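Local coordinates for protein probable AP endonuclease (PDB 6KI3) that probably cleaves DNA on the 5' side of apurinic or apyrimidinic sites as a zinc-dependent endonuclease of viral DNA repair, with 3'-5' exonuclease and 3'-phosphatase activities, at residues C25-I30 with L70-K75; V49-P54 with L107-V112; L121-P126 with P149-H154; E166-I171 with K177-C182. One frame throughout, in Å; residues are numbered along the deposited sequence.

Interaction 1 of 4, residues C25-I30 with L70-K75; sequences CITNSI and LKMIVK
Met-72 meets Thr-27 and Ile-30 where helix 25-39 packs against helix 63-76, and it is the one residue of 70-75 that reaches across with its side chain. At Met-72 the chain faces the partner: CB lies 3.6 Å from Thr-27 CG2, and CG rests 4.0 Å from CG2 of Ile-30. With CG anti to the backbone N (chi1 171°) and further bends at chi2 and chi3, the thioether doubles back, so that CE also comes to 3.9 Å from Thr-27 CG2. The methionine thus touches one threonine methyl with both its root and its end, sliding past Thr-27 and Ile-30 in the opposite direction. Thr-27 is turned to offer that methyl; its OG1 is hydrogen-bonded to Asp-65, near the start of helix 63-76, whose carboxylate also accepts from the backbone N of Ile-26. No hydrogen bond spans the two segments; the join is apolar. Leu-69 completes it from helix 63-76. Ile-30 also touches Leu-78, in the turn between helix 63-76 and strand 79-83, so the contact joins two neighbouring outer helices of the barrel.

Interaction 2 of 4, residues V49-P54 with L107-V112; sequences VFIAGP and LICKEV. With nucleotides of chain C.
Ile-51 meets Ile-108 and Cys-109 through a single methyl, and its torsions put it there: CG1 sits between the backbone N and the carbonyl carbon (chi1 66°), and the chain then runs extended to CD1 (chi2 -179°). CD1 arrives 3.8 Å from CG2 of Ile-108, a branch set anti to the backbone N of that residue, and 3.9 Å from SG of Cys-109. It therefore touches two consecutive residues of helix 96-112, while the two isoleucines slide past each other in opposite directions. Ile-59 lies against Ile-108 beside this spot, and Cys-109 also rests on Ala-82 of strand 79-83. Phe-50 and Pro-54 of the same loop touch the DNA. Phe-50 places CE2 3.5 Å from C2' of the abasic-site analogue 3DR1 of chain C, and CB of Pro-54 lies over one face of its ring, toward the rim. Pro-54, which follows a cis peptide bond, brings CG to 3.3 Å from O4' of DC2 of chain C. Contact with the helix is thus apolar, without a hydrogen bond, and the neighbouring side chains make van der Waals contact mainly with the sugars of the damaged strand, consistent with recognition that leans on backbone shape.

Interaction 3 of 4, residues L121-P126 with P149-H154; sequences LGAVEP and PHNKHH. With nucleotides of chain D.
Two loops that follow barrel strands 116-120 and 143-147 come together here beside the zinc site, and the second of them binds phosphates of chain D. Nearest the strands, CD of Pro-149 lies 3.7 Å from CB of Leu-121, the two side chains crossing obliquely, and the proline CB reaches 3.3 Å from Leu-121 O. Farther out, Ala-123, the centre of an inverse gamma turn, presents its methyl to the other loop: CB stands 3.4 Å from ND1 of His-154 and 3.6 Å from ND2 of Asn-151. OD1 of that amide accepts from Lys-157 NZ. It also takes His-154 N at 3.3 Å in an Asx motif, 49° out of the carbonyl plane; chi1 of 71°, with Asn-151 CG between the backbone N and the carbonyl carbon, brings it within reach. ND2 gives to Tyr-156 O. NE2 of His-153 donates to OP2 of DG14 of chain D at 2.7 Å, nearly straight at 163° and in the ring plane, while NE2 of His-154 makes a weak, bent bond of 3.0 Å to OP2 of DC13 of chain D. Consecutive histidines thus address adjacent phosphates, His-153 firmly and His-154 weakly. Loops at the C-terminal mouth of a TIM barrel, gathered round metal and substrate, are where such barrels, including the endonuclease IV type, keep their active sites.

Interaction 4 of 4, residues E166-I171 with K177-C182; sequences ELFLRI and KQIGLC
Phe-168 and Leu-181 meet at about a right angle, the phenylalanine driving its ring from helix 161-174 toward strand 179-184. Its leading atom, CZ, comes 3.6 Å from CB of Leu-181 and 3.4 Å from Gly-180 O, so that this end of the ring reaches the glycine backbone. The carbonyl lies at the rim of the ring, near its plane, whereas the leucine carbon approaches obliquely. With CG anti to the backbone N (chi1 167°), Leu-181 brings its CD1 to 4.1 Å from Phe-168 CE1.

One turn further along the helix, Ile-171 lays CD1 over one face of the same ring, 4.1 Å above the plane and offset toward the rim. That methyl also goes across to the strand, where it meets CG2 of Ile-179 at 3.8 Å; here the two isoleucines lie aslant. CG2 of Ile-179 lies 4.1 Å from CE2 of Phe-168 as well, so the ring and the two isoleucine methyls form one small cluster. Val-214 and Ile-215 close on Phe-168 from a loop, and Leu-146 of strand 143-147 touches both isoleucines.

The helix and strand segments run antiparallel, at 169° with axes 10.6 Å apart, as expected of the returning half of a beta-alpha-beta crossover. Chemically the join is largely apolar, without a hydrogen bond across it. Gly-180 O lies near the ring plane at its C-H edge, the electropositive part, consistent with a mildly favourable electrostatic term beside the dispersion.

In the fold
The four contacts follow the TIM barrel round. Interactions 1 and 2 touch and interlock along the chain: CD1 of Ile-73 lies 3.3 Å from Val-112 O, joining helices 63-76 and 96-112. Interactions 3 and 4 also touch, Leu-121 CD2 resting 3.9 Å from Leu-167 CD2, so loop 121-126 rests on helix 161-174. The two pairs do not touch, and the centres of interactions 1 and 3 are about 35 Å from each other, on opposite sides of the chain's centre. Interactions 2 and 3 contact different DNA strands, chains C and D; the Pro-149 side chain is about 9 Å from a zinc ion, that of Ile-51 about 14 Å.

Interaction 1 of 4, residues C25-I30 with L70-K75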
# COMPACT_ATOMS: atom_id res chain seq x y z
N CYS A 25 16.36 -3.72 13.96
CA CYS A 25 15.91 -2.34 13.79
C CYS A 25 14.47 -2.26 13.28
O CYS A 25 13.73 -1.36 13.68
CB CYS A 25 16.86 -1.59 12.86
SG CYS A 25 18.49 -1.35 13.58
N ILE A 26 14.07 -3.18 12.40
CA ILE A 26 12.71 -3.13 11.86
C ILE A 26 11.69 -3.45 12.95
O ILE A 26 10.70 -2.73 13.12
CB ILE A 26 12.56 -4.08 10.66
CG1 ILE A 26 13.54 -3.69 9.55
CG2 ILE A 26 11.13 -4.06 10.15
CD1 ILE A 26 13.46 -4.59 8.33
N THR A 27 11.93 -4.53 13.70
CA THR A 27 11.02 -4.89 14.78
C THR A 27 11.01 -3.82 15.87
O THR A 27 9.96 -3.52 16.45
CB THR A 27 11.42 -6.24 15.37
OG1 THR A 27 11.62 -7.19 14.31
CG2 THR A 27 10.34 -6.76 16.31
N ASN A 28 12.17 -3.24 16.16
CA ASN A 28 12.24 -2.15 17.13
C ASN A 28 11.41 -0.95 16.67
O ASN A 28 10.70 -0.33 17.47
CB ASN A 28 13.69 -1.74 17.37
CG ASN A 28 13.82 -0.44 18.14
OD1 ASN A 28 13.98 0.63 17.55
ND2 ASN A 28 13.76 -0.52 19.46
N SER A 29 11.49 -0.62 15.38
CA SER A 29 10.70 0.49 14.85
C SER A 29 9.21 0.20 14.95
O SER A 29 8.42 1.08 15.31
CB SER A 29 11.11 0.78 13.41
OG SER A 29 10.85 -0.34 12.58
N ILE A 30 8.81 -1.03 14.62
CA ILE A 30 7.40 -1.40 14.73
C ILE A 30 6.95 -1.37 16.18
O ILE A 30 5.81 -0.99 16.48
CB ILE A 30 7.17 -2.78 14.08
CG1 ILE A 30 7.33 -2.68 12.56
CG2 ILE A 30 5.81 -3.34 14.44
CD1 ILE A 30 7.20 -3.99 11.84
N LEU A 70 8.68 -11.91 13.49
CA LEU A 70 7.62 -12.90 13.51
C LEU A 70 6.93 -12.94 14.87
O LEU A 70 5.69 -13.01 14.94
CB LEU A 70 8.17 -14.28 13.16
CG LEU A 70 7.16 -15.43 13.17
CD1 LEU A 70 6.15 -15.24 12.05
CD2 LEU A 70 7.86 -16.77 13.05
N LYS A 71 7.70 -12.89 15.95
CA LYS A 71 7.11 -12.86 17.29
C LYS A 71 6.30 -11.59 17.49
O LYS A 71 5.20 -11.63 18.07
CB LYS A 71 8.21 -12.97 18.34
CG LYS A 71 8.94 -14.30 18.35
CD LYS A 71 10.30 -14.18 19.02
CE LYS A 71 10.19 -13.60 20.42
NZ LYS A 71 11.52 -13.37 21.03
N MET A 72 6.82 -10.45 17.02
CA MET A 72 6.08 -9.19 17.15
C MET A 72 4.77 -9.24 16.38
O MET A 72 3.73 -8.78 16.88
CB MET A 72 6.95 -8.04 16.65
CG MET A 72 6.22 -6.71 16.53
SD MET A 72 5.85 -5.98 18.13
CE MET A 72 7.51 -5.68 18.75
N ILE A 73 4.79 -9.79 15.16
CA ILE A 73 3.59 -9.84 14.34
C ILE A 73 2.53 -10.73 15.00
O ILE A 73 1.34 -10.39 15.02
CB ILE A 73 3.93 -10.32 12.92
CG1 ILE A 73 4.67 -9.21 12.16
CG2 ILE A 73 2.68 -10.74 12.17
CD1 ILE A 73 5.07 -9.60 10.75
N VAL A 74 2.95 -11.87 15.55
CA VAL A 74 2.00 -12.77 16.19
C VAL A 74 1.47 -12.18 17.48
O VAL A 74 0.26 -12.24 17.76
CB VAL A 74 2.65 -14.15 16.41
CG1 VAL A 74 1.72 -15.05 17.22
CG2 VAL A 74 3.00 -14.80 15.08
N LYS A 75 2.35 -11.59 18.29
CA LYS A 75 1.96 -11.09 19.61
C LYS A 75 0.84 -10.05 19.50
O LYS A 75 -0.18 -10.15 20.19
CB LYS A 75 3.17 -10.49 20.33
CG LYS A 75 2.83 -9.73 21.60
CD LYS A 75 4.05 -9.00 22.14
CE LYS A 75 3.72 -8.24 23.41

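Interaction 2 of 4, residues V49-P54 with L107-V112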
# COMPACT_ATOMS: atom_id res chain seq x y z
N VAL A 49 6.41 -1.86 5.69
CA VAL A 49 7.85 -1.69 5.87
C VAL A 49 8.56 -2.08 4.58
O VAL A 49 8.02 -2.79 3.72
CB VAL A 49 8.40 -2.54 7.04
CG1 VAL A 49 7.90 -2.00 8.38
CG2 VAL A 49 8.01 -4.00 6.87
N PHE A 50 9.80 -1.60 4.45
CA PHE A 50 10.74 -2.08 3.45
C PHE A 50 11.65 -3.12 4.10
O PHE A 50 12.37 -2.80 5.05
CB PHE A 50 11.58 -0.94 2.87
CG PHE A 50 10.83 -0.02 1.96
CD1 PHE A 50 10.43 -0.44 0.70
CD2 PHE A 50 10.57 1.29 2.33
CE1 PHE A 50 9.75 0.41 -0.15
CE2 PHE A 50 9.90 2.15 1.49
CZ PHE A 50 9.48 1.71 0.25
N ILE A 51 11.61 -4.36 3.60
CA ILE A 51 12.60 -5.34 4.01
C ILE A 51 13.82 -5.33 3.10
O ILE A 51 14.82 -5.99 3.40
CB ILE A 51 12.01 -6.76 4.07
CG1 ILE A 51 11.63 -7.25 2.67
CG2 ILE A 51 10.82 -6.81 5.01
CD1 ILE A 51 11.03 -8.64 2.65
N ALA A 52 13.76 -4.60 1.98
CA ALA A 52 14.87 -4.49 1.06
C ALA A 52 14.80 -3.14 0.37
O ALA A 52 13.73 -2.53 0.27
CB ALA A 52 14.86 -5.62 0.03
N GLY A 53 15.95 -2.67 -0.10
CA GLY A 53 16.03 -1.43 -0.85
C GLY A 53 15.79 -0.17 -0.02
O GLY A 53 16.45 0.03 1.00
N PRO A 54 14.85 0.68 -0.46
CA PRO A 54 14.03 0.47 -1.66
C PRO A 54 14.70 0.91 -2.96
O PRO A 54 14.11 0.74 -4.03
CB PRO A 54 12.80 1.34 -1.38
CG PRO A 54 13.35 2.47 -0.58
CD PRO A 54 14.45 1.89 0.27
N LEU A 107 10.10 -15.08 -0.34
CA LEU A 107 10.48 -16.12 0.61
C LEU A 107 10.70 -15.53 2.00
O LEU A 107 10.29 -16.13 3.00
CB LEU A 107 11.74 -16.84 0.13
N ILE A 108 11.33 -14.35 2.07
CA ILE A 108 11.56 -13.71 3.36
C ILE A 108 10.25 -13.31 4.01
O ILE A 108 10.09 -13.41 5.24
CB ILE A 108 12.50 -12.49 3.18
CG1 ILE A 108 13.91 -12.95 2.80
CG2 ILE A 108 12.55 -11.65 4.45
CD1 ILE A 108 14.82 -11.82 2.39
N CYS A 109 9.27 -12.88 3.21
CA CYS A 109 7.98 -12.47 3.75
C CYS A 109 7.30 -13.62 4.48
O CYS A 109 6.72 -13.42 5.56
CB CYS A 109 7.08 -11.93 2.64
SG CYS A 109 7.57 -10.31 2.00
N LYS A 110 7.35 -14.83 3.92
CA LYS A 110 6.72 -15.97 4.58
C LYS A 110 7.48 -16.38 5.84
O LYS A 110 6.87 -16.88 6.79
CB LYS A 110 6.62 -17.15 3.62
CG LYS A 110 5.76 -18.29 4.14
CD LYS A 110 6.46 -19.63 4.04
CE LYS A 110 6.50 -20.14 2.61
NZ LYS A 110 7.29 -21.39 2.47
N GLU A 111 8.80 -16.16 5.86
CA GLU A 111 9.58 -16.52 7.04
C GLU A 111 9.19 -15.67 8.25
O GLU A 111 9.20 -16.16 9.39
CB GLU A 111 11.07 -16.37 6.75
CG GLU A 111 11.74 -17.63 6.23
N VAL A 112 8.83 -14.41 8.03
CA VAL A 112 8.56 -13.47 9.11
C VAL A 112 7.07 -13.19 9.26
O VAL A 112 6.69 -12.35 10.08
CB VAL A 112 9.35 -12.17 8.92
CG1 VAL A 112 10.84 -12.46 8.80
CG2 VAL A 112 8.86 -11.42 7.69
P DC C 2 9.89 6.93 0.16
OP1 DC C 2 10.18 8.32 0.59
OP2 DC C 2 9.65 6.64 -1.27
O5' DC C 2 11.08 5.98 0.64
C5' DC C 2 11.58 6.09 1.97
C4' DC C 2 12.50 4.93 2.29
O4' DC C 2 13.68 5.00 1.44
C3' DC C 2 13.01 4.88 3.72
O3' DC C 2 13.17 3.52 4.10
C2' DC C 2 14.35 5.61 3.62
C1' DC C 2 14.83 5.19 2.23
N1 DC C 2 15.68 6.21 1.57
C2 DC C 2 16.77 5.81 0.78
O2 DC C 2 17.00 4.60 0.65
N3 DC C 2 17.52 6.76 0.17
C4 DC C 2 17.24 8.05 0.33
N4 DC C 2 18.01 8.94 -0.29
C5 DC C 2 16.14 8.48 1.13
C6 DC C 2 15.39 7.54 1.72
O5' 3DR C 1 4.96 5.59 -1.88
P 3DR C 1 4.42 5.32 -3.37
OP1 3DR C 1 5.04 3.99 -3.73
OP2 3DR C 1 2.93 5.29 -3.20
OP3 3DR C 1 4.95 6.48 -4.17
C2' 3DR C 1 7.32 4.54 1.70
C5' 3DR C 1 6.31 5.30 -1.51
C4' 3DR C 1 6.57 5.91 -0.14
O4' 3DR C 1 5.46 5.64 0.72
C1' 3DR C 1 5.89 5.01 1.93
C3' 3DR C 1 7.82 5.35 0.52
O3' 3DR C 1 8.62 6.42 1.00
P DG C 3 13.53 3.13 5.62
OP1 DG C 3 12.58 2.07 6.04
OP2 DG C 3 13.66 4.36 6.43
O5' DG C 3 14.98 2.46 5.49
C5' DG C 3 15.21 1.50 4.48
C4' DG C 3 16.68 1.18 4.35
O4' DG C 3 17.34 2.20 3.55
C3' DG C 3 17.45 1.12 5.67
O3' DG C 3 18.37 0.06 5.63
C2' DG C 3 18.15 2.48 5.72
C1' DG C 3 18.46 2.70 4.25
N9 DG C 3 18.63 4.10 3.89
C8 DG C 3 17.92 5.18 4.38
N7 DG C 3 18.29 6.32 3.87
C5 DG C 3 19.31 5.98 2.98
C6 DG C 3 20.09 6.81 2.14
O6 DG C 3 20.04 8.04 2.00
N1 DG C 3 21.00 6.06 1.39
C2 DG C 3 21.14 4.69 1.46
N2 DG C 3 22.08 4.15 0.67
N3 DG C 3 20.42 3.91 2.25
C4 DG C 3 19.52 4.62 2.98

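Interaction 3 of 4, residues L121-P126 with P149-H154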
# COMPACT_ATOMS: atom_id res chain seq x y z
N LEU A 121 2.96 -1.27 -10.70
CA LEU A 121 2.60 -1.52 -12.08
C LEU A 121 3.34 -0.56 -13.00
O LEU A 121 3.55 0.61 -12.67
CB LEU A 121 1.10 -1.38 -12.28
CG LEU A 121 0.21 -2.48 -11.71
CD1 LEU A 121 -1.25 -2.10 -11.82
CD2 LEU A 121 0.47 -3.79 -12.44
N GLY A 122 3.75 -1.06 -14.16
CA GLY A 122 4.39 -0.22 -15.15
C GLY A 122 3.39 0.40 -16.11
O GLY A 122 2.23 0.00 -16.18
N ALA A 123 3.86 1.39 -16.86
CA ALA A 123 3.04 2.03 -17.88
C ALA A 123 3.12 1.23 -19.17
O ALA A 123 3.37 1.80 -20.24
CB ALA A 123 3.48 3.47 -18.09
N VAL A 124 2.90 -0.08 -19.08
CA VAL A 124 3.03 -0.97 -20.23
C VAL A 124 1.73 -1.72 -20.44
O VAL A 124 0.77 -1.57 -19.67
CB VAL A 124 4.21 -1.94 -20.05
CG1 VAL A 124 5.52 -1.18 -19.92
CG2 VAL A 124 3.99 -2.82 -18.83
N GLU A 125 1.69 -2.55 -21.49
CA GLU A 125 0.48 -3.30 -21.81
C GLU A 125 0.26 -4.42 -20.79
O GLU A 125 1.22 -4.92 -20.20
CB GLU A 125 0.58 -3.88 -23.21
N PRO A 126 -0.99 -4.82 -20.57
CA PRO A 126 -1.25 -5.90 -19.61
C PRO A 126 -0.63 -7.22 -20.01
O PRO A 126 -0.35 -8.06 -19.14
CB PRO A 126 -2.79 -5.99 -19.58
CG PRO A 126 -3.26 -4.67 -20.11
CD PRO A 126 -2.24 -4.26 -21.12
N PRO A 149 -0.32 2.73 -10.45
CA PRO A 149 0.78 3.68 -10.64
C PRO A 149 0.30 5.09 -10.97
O PRO A 149 -0.90 5.37 -10.91
CB PRO A 149 1.56 3.07 -11.81
CG PRO A 149 0.50 2.41 -12.63
CD PRO A 149 -0.54 1.90 -11.65
N HIS A 150 1.23 5.96 -11.32
CA HIS A 150 0.91 7.33 -11.70
C HIS A 150 1.75 7.72 -12.91
O HIS A 150 2.97 7.58 -12.90
CB HIS A 150 1.18 8.30 -10.54
CG HIS A 150 2.59 8.29 -10.05
ND1 HIS A 150 3.57 9.11 -10.58
CD2 HIS A 150 3.20 7.55 -9.09
CE1 HIS A 150 4.71 8.88 -9.96
NE2 HIS A 150 4.51 7.94 -9.05
N ASN A 151 1.08 8.19 -13.96
CA ASN A 151 1.76 8.76 -15.12
C ASN A 151 0.78 9.66 -15.85
O ASN A 151 -0.41 9.71 -15.54
CB ASN A 151 2.33 7.67 -16.04
CG ASN A 151 1.26 6.92 -16.82
OD1 ASN A 151 0.60 7.47 -17.70
ND2 ASN A 151 1.11 5.64 -16.50
N LYS A 152 1.31 10.38 -16.84
CA LYS A 152 0.52 11.34 -17.61
C LYS A 152 0.45 10.99 -19.09
O LYS A 152 -0.65 10.99 -19.67
CB LYS A 152 1.11 12.75 -17.45
CG LYS A 152 0.44 13.80 -18.32
CD LYS A 152 0.01 15.00 -17.51
CE LYS A 152 -1.08 15.78 -18.22
NZ LYS A 152 -2.44 15.39 -17.72
N HIS A 153 1.58 10.67 -19.71
CA HIS A 153 1.65 10.57 -21.16
C HIS A 153 1.44 9.15 -21.69
O HIS A 153 1.32 8.98 -22.91
CB HIS A 153 3.00 11.10 -21.66
CG HIS A 153 3.33 12.47 -21.15
ND1 HIS A 153 2.50 13.55 -21.34
CD2 HIS A 153 4.39 12.92 -20.44
CE1 HIS A 153 3.05 14.62 -20.78
NE2 HIS A 153 4.19 14.26 -20.23
N HIS A 154 1.40 8.15 -20.83
CA HIS A 154 1.29 6.77 -21.28
C HIS A 154 -0.16 6.33 -21.33
O HIS A 154 -1.02 6.82 -20.59
CB HIS A 154 2.09 5.85 -20.35
CG HIS A 154 3.53 6.23 -20.22
ND1 HIS A 154 4.56 5.42 -20.63
CD2 HIS A 154 4.12 7.34 -19.71
CE1 HIS A 154 5.72 6.01 -20.39
NE2 HIS A 154 5.47 7.18 -19.83
P DC D 13 5.01 10.26 -17.30
OP1 DC D 13 3.55 10.49 -17.33
OP2 DC D 13 5.70 9.83 -18.53
O5' DC D 13 5.73 11.59 -16.77
C5' DC D 13 5.22 12.26 -15.63
C4' DC D 13 6.24 13.24 -15.08
O4' DC D 13 7.45 12.54 -14.73
C3' DC D 13 6.70 14.31 -16.06
O3' DC D 13 5.79 15.40 -16.04
C2' DC D 13 8.07 14.70 -15.51
C1' DC D 13 8.55 13.43 -14.80
N1 DC D 13 9.68 12.75 -15.50
C2 DC D 13 10.99 12.95 -15.04
O2 DC D 13 11.18 13.69 -14.07
N3 DC D 13 12.01 12.32 -15.69
C4 DC D 13 11.75 11.53 -16.73
N4 DC D 13 12.79 10.94 -17.33
C5 DC D 13 10.43 11.32 -17.21
C6 DC D 13 9.43 11.94 -16.57
P DA D 12 8.36 4.57 -17.34
OP1 DA D 12 7.44 3.55 -17.88
OP2 DA D 12 9.51 5.03 -18.16
O5' DA D 12 7.51 5.86 -16.94
C5' DA D 12 6.67 5.82 -15.79
C4' DA D 12 6.46 7.22 -15.25
O4' DA D 12 7.56 7.55 -14.36
C3' DA D 12 6.43 8.30 -16.33
O3' DA D 12 5.32 9.17 -16.17
C2' DA D 12 7.76 9.05 -16.16
C1' DA D 12 8.12 8.80 -14.71
N9 DA D 12 9.56 8.74 -14.51
C8 DA D 12 10.43 7.88 -15.12
N7 DA D 12 11.68 8.06 -14.77
C5 DA D 12 11.63 9.11 -13.87
C6 DA D 12 12.62 9.77 -13.13
N6 DA D 12 13.92 9.45 -13.20
N1 DA D 12 12.24 10.78 -12.32
C2 DA D 12 10.94 11.09 -12.26
N3 DA D 12 9.91 10.54 -12.90
C4 DA D 12 10.33 9.54 -13.70
P DG D 14 5.68 16.40 -17.29
OP1 DG D 14 4.47 17.23 -17.11
OP2 DG D 14 5.84 15.59 -18.52
O5' DG D 14 6.98 17.33 -17.16
C5' DG D 14 7.19 18.09 -15.98
C4' DG D 14 8.63 18.55 -15.89
O4' DG D 14 9.51 17.41 -16.01
C3' DG D 14 9.05 19.55 -16.97
O3' DG D 14 9.54 20.74 -16.38
C2' DG D 14 10.14 18.82 -17.77
C1' DG D 14 10.62 17.75 -16.80
N9 DG D 14 11.10 16.54 -17.47
C8 DG D 14 10.37 15.71 -18.28
N7 DG D 14 11.06 14.70 -18.74
C5 DG D 14 12.33 14.88 -18.20
C6 DG D 14 13.50 14.10 -18.35
O6 DG D 14 13.65 13.06 -19.01
N1 DG D 14 14.57 14.63 -17.64
C2 DG D 14 14.51 15.77 -16.87
N2 DG D 14 15.65 16.12 -16.25
N3 DG D 14 13.42 16.51 -16.72
C4 DG D 14 12.37 16.01 -17.41

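Interaction 4 of 4, residues E166-I171 with K177-C182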
# COMPACT_ATOMS: atom_id res chain seq x y z
N GLU A 166 -9.36 -5.17 -17.27
CA GLU A 166 -8.66 -5.80 -18.34
C GLU A 166 -7.44 -6.54 -17.84
O GLU A 166 -7.24 -7.68 -18.18
CB GLU A 166 -8.27 -4.78 -19.40
CG GLU A 166 -7.46 -5.33 -20.55
CD GLU A 166 -6.82 -4.30 -21.47
OE1 GLU A 166 -5.96 -4.73 -22.22
OE2 GLU A 166 -7.13 -3.10 -21.46
N LEU A 167 -6.67 -5.92 -16.95
CA LEU A 167 -5.44 -6.52 -16.45
C LEU A 167 -5.73 -7.80 -15.66
O LEU A 167 -5.15 -8.85 -15.94
CB LEU A 167 -4.69 -5.52 -15.58
CG LEU A 167 -3.56 -6.10 -14.72
CD1 LEU A 167 -2.46 -6.67 -15.60
CD2 LEU A 167 -3.00 -5.06 -13.76
N PHE A 168 -6.61 -7.71 -14.67
CA PHE A 168 -6.83 -8.85 -13.78
C PHE A 168 -7.56 -10.00 -14.46
O PHE A 168 -7.45 -11.14 -14.00
CB PHE A 168 -7.58 -8.40 -12.53
CG PHE A 168 -6.68 -7.90 -11.44
CD1 PHE A 168 -6.23 -6.59 -11.44
CD2 PHE A 168 -6.28 -8.74 -10.41
CE1 PHE A 168 -5.39 -6.13 -10.44
CE2 PHE A 168 -5.45 -8.28 -9.40
CZ PHE A 168 -5.00 -6.97 -9.42
N LEU A 169 -8.31 -9.74 -15.53
CA LEU A 169 -8.91 -10.84 -16.28
C LEU A 169 -7.86 -11.60 -17.06
O LEU A 169 -7.89 -12.84 -17.11
CB LEU A 169 -10.01 -10.32 -17.20
CG LEU A 169 -10.83 -11.42 -17.89
CD1 LEU A 169 -12.31 -11.28 -17.56
CD2 LEU A 169 -10.60 -11.39 -19.40
N ARG A 170 -6.91 -10.89 -17.67
CA ARG A 170 -5.76 -11.54 -18.28
C ARG A 170 -4.95 -12.29 -17.23
O ARG A 170 -4.30 -13.29 -17.55
CB ARG A 170 -4.90 -10.51 -19.01
CG ARG A 170 -3.85 -11.11 -19.92
CD ARG A 170 -3.21 -10.04 -20.78
NE ARG A 170 -2.34 -10.62 -21.79
CZ ARG A 170 -2.74 -11.01 -23.00
NH1 ARG A 170 -4.01 -10.88 -23.35
NH2 ARG A 170 -1.87 -11.53 -23.86
N ILE A 171 -4.97 -11.81 -15.99
CA ILE A 171 -4.32 -12.54 -14.90
C ILE A 171 -5.07 -13.84 -14.61
O ILE A 171 -4.47 -14.91 -14.48
CB ILE A 171 -4.24 -11.65 -13.64
CG1 ILE A 171 -3.16 -10.58 -13.81
CG2 ILE A 171 -3.98 -12.49 -12.40
CD1 ILE A 171 -2.97 -9.70 -12.59
N LYS A 177 -1.87 -17.52 -9.35
CA LYS A 177 -2.45 -17.43 -8.02
C LYS A 177 -1.74 -16.39 -7.17
O LYS A 177 -0.63 -15.94 -7.48
CB LYS A 177 -2.42 -18.79 -7.32
N GLN A 178 -2.36 -16.05 -6.06
CA GLN A 178 -1.80 -15.13 -5.10
C GLN A 178 -1.45 -13.75 -5.60
O GLN A 178 -0.41 -13.23 -5.28
CB GLN A 178 -0.62 -15.79 -4.42
CG GLN A 178 -0.93 -17.21 -4.04
CD GLN A 178 -0.32 -17.60 -2.75
OE1 GLN A 178 -1.01 -17.88 -1.79
NE2 GLN A 178 0.97 -17.61 -2.70
N ILE A 179 -2.33 -13.19 -6.40
CA ILE A 179 -2.16 -11.85 -6.93
C ILE A 179 -3.26 -10.97 -6.35
O ILE A 179 -4.43 -11.37 -6.31
CB ILE A 179 -2.21 -11.84 -8.47
CG1 ILE A 179 -1.12 -12.77 -9.03
CG2 ILE A 179 -2.03 -10.43 -9.01
CD1 ILE A 179 0.29 -12.27 -8.79
N GLY A 180 -2.88 -9.78 -5.88
CA GLY A 180 -3.82 -8.84 -5.31
C GLY A 180 -3.68 -7.47 -5.95
O GLY A 180 -2.84 -7.25 -6.83
N LEU A 181 -4.52 -6.55 -5.49
CA LEU A 181 -4.56 -5.18 -5.98
C LEU A 181 -4.34 -4.22 -4.83
O LEU A 181 -4.95 -4.37 -3.76
CB LEU A 181 -5.90 -4.89 -6.67
CG LEU A 181 -6.21 -3.42 -6.96
CD1 LEU A 181 -5.26 -2.86 -8.01
CD2 LEU A 181 -7.66 -3.24 -7.40
N CYS A 182 -3.47 -3.24 -5.03
CA CYS A 182 -3.25 -2.16 -4.08
C CYS A 182 -3.70 -0.86 -4.73
O CYS A 182 -3.14 -0.45 -5.75
CB CYS A 182 -1.78 -2.08 -3.66
SG CYS A 182 -1.44 -0.78 -2.45